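Local coordinates for Thiol:disulfide interchange protein DsbA (Neisseria meningitidis serogroup B, PDB 2ZNM), which probably acts as a periplasmic thiol-disulfide oxidoreductase of the DsbA type, built on a thioredoxin fold, at residues A50-A55 with K181-R186. Sequence-based numbering, arbitrary orientation.
Sequences ALPSDA and KVREER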
# COMPACT_ATOMS: atom_id res chain seq x y z
N ALA A 50 -12.20 10.79 4.95
CA ALA A 50 -13.45 10.82 4.17
C ALA A 50 -14.23 9.51 4.18
O ALA A 50 -15.45 9.50 3.97
CB ALA A 50 -13.18 11.26 2.74
N LEU A 51 -13.51 8.42 4.44
CA LEU A 51 -14.12 7.08 4.51
C LEU A 51 -15.16 7.00 5.64
O LEU A 51 -15.01 7.68 6.65
CB LEU A 51 -13.05 6.01 4.69
CG LEU A 51 -12.23 5.60 3.46
CD1 LEU A 51 -11.14 4.62 3.86
CD2 LEU A 51 -13.09 4.99 2.35
N PRO A 52 -16.23 6.20 5.46
CA PRO A 52 -17.16 5.95 6.58
C PRO A 52 -16.52 5.16 7.72
O PRO A 52 -15.46 4.59 7.55
CB PRO A 52 -18.30 5.15 5.93
CG PRO A 52 -17.70 4.54 4.72
CD PRO A 52 -16.67 5.51 4.23
N SER A 53 -17.17 5.15 8.87
CA SER A 53 -16.65 4.51 10.09
C SER A 53 -16.36 3.00 10.00
O SER A 53 -15.49 2.50 10.71
CB SER A 53 -17.59 4.77 11.27
OG SER A 53 -17.72 6.16 11.53
N ASP A 54 -17.09 2.29 9.13
CA ASP A 54 -16.96 0.83 8.98
C ASP A 54 -16.00 0.40 7.85
O ASP A 54 -15.94 -0.77 7.47
CB ASP A 54 -18.35 0.18 8.81
CG ASP A 54 -19.18 0.84 7.71
OD1 ASP A 54 -18.76 1.88 7.17
OD2 ASP A 54 -20.26 0.31 7.39
N ALA A 55 -15.23 1.37 7.35
CA ALA A 55 -14.25 1.14 6.30
C ALA A 55 -12.85 1.30 6.87
O ALA A 55 -12.64 2.11 7.77
CB ALA A 55 -14.48 2.09 5.14
N LYS A 181 -21.66 0.36 -1.85
CA LYS A 181 -22.09 -0.78 -2.67
C LYS A 181 -21.83 -2.11 -1.94
O LYS A 181 -22.71 -2.97 -1.86
CB LYS A 181 -21.37 -0.77 -4.03
CG LYS A 181 -21.82 -1.85 -5.01
CD LYS A 181 -21.12 -1.70 -6.35
CE LYS A 181 -21.40 -2.87 -7.29
NZ LYS A 181 -22.79 -2.85 -7.84
N VAL A 182 -20.62 -2.26 -1.41
CA VAL A 182 -20.20 -3.46 -0.68
C VAL A 182 -21.05 -3.66 0.59
O VAL A 182 -21.54 -4.76 0.84
CB VAL A 182 -18.65 -3.43 -0.36
CG1 VAL A 182 -18.27 -4.42 0.72
CG2 VAL A 182 -17.83 -3.68 -1.62
N ARG A 183 -21.23 -2.59 1.36
CA ARG A 183 -22.00 -2.63 2.60
C ARG A 183 -23.42 -3.16 2.39
O ARG A 183 -23.85 -4.08 3.08
CB ARG A 183 -22.04 -1.24 3.25
CG ARG A 183 -22.94 -1.11 4.47
CD ARG A 183 -22.65 0.18 5.22
NE ARG A 183 -22.58 1.34 4.33
CZ ARG A 183 -21.67 2.29 4.40
NH1 ARG A 183 -20.71 2.23 5.31
NH2 ARG A 183 -21.70 3.30 3.54
N GLU A 184 -24.11 -2.56 1.42
CA GLU A 184 -25.47 -2.92 1.05
C GLU A 184 -25.54 -4.36 0.54
O GLU A 184 -26.44 -5.11 0.93
CB GLU A 184 -26.01 -1.91 0.02
CG GLU A 184 -27.05 -2.43 -0.99
CD GLU A 184 -28.47 -2.41 -0.47
OE1 GLU A 184 -28.92 -1.35 0.04
OE2 GLU A 184 -29.16 -3.45 -0.59
N GLU A 185 -24.58 -4.76 -0.29
CA GLU A 185 -24.59 -6.11 -0.86
C GLU A 185 -24.35 -7.20 0.19
O GLU A 185 -24.87 -8.31 0.08
CB GLU A 185 -23.66 -6.22 -2.09
CG GLU A 185 -22.22 -6.60 -1.81
CD GLU A 185 -21.35 -6.68 -3.07
OE1 GLU A 185 -20.20 -7.16 -2.95
OE2 GLU A 185 -21.80 -6.28 -4.16
N ARG A 186 -23.58 -6.87 1.23
CA ARG A 186 -23.32 -7.77 2.36
C ARG A 186 -24.39 -7.66 3.45
O ARG A 186 -24.08 -7.55 4.65
CB ARG A 186 -21.92 -7.52 2.91
CG ARG A 186 -20.86 -8.40 2.27
CD ARG A 186 -19.58 -7.64 1.91
NE ARG A 186 -18.82 -7.19 3.08
CZ ARG A 186 -17.50 -7.00 3.10
NH1 ARG A 186 -16.76 -7.23 2.02
NH2 ARG A 186 -16.92 -6.59 4.22
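Arg183 and Asp54 illustrate how one ion pair can span a gap between two backbones that never come close: their CA atoms, the nearest pair across the contact, are 8.8 Å apart. The arginine belongs to the last turn of helix 167-185, the aspartate to the type I turn Pro52–Ala55 that links helix 42-50 to strand 55-61 of the thioredoxin-fold sheet. Contact is tight at a single nitrogen. Arg183 NH1 points into the mouth of the carboxylate, 2.7 Å from Asp54 OD1 in a salt bridge and hydrogen-bonded to Asp54 OD2 at 2.9 Å. That hydrogen bond is fairly straight (164°) and uses the syn lone pair of OD2. The carboxylate sits at the guanidinium edge, with OD2 in the guanidinium plane; the two planes are 7° apart. Leaving the helix with CG anti to the backbone N (chi1 173°) and extended again at chi2, the arginine chain carries CD to 3.2 Å from Asp54 OD2, and the bend at chi3 then turns the guanidinium to bring NH1 to the carboxylate. Pro52 closes in beside the same edge, with its CB 3.8 Å from Arg183 NH1, and its ring also touches Val179 one turn earlier on the helix. Ile24 of strand 24-30 meets both sides, through backbone hydrogen bonding with Asp54 and side-chain contact with Arg183. Outward the contact is loose: Pro52, Asp54 and Arg183 all stay partly exposed, and the segments bury just 119 Å². Two acid oxygens gripping one nitrogen imply a directional link between loop and C-terminal helix, whose electrostatic strength is probably tempered by nearby solvent.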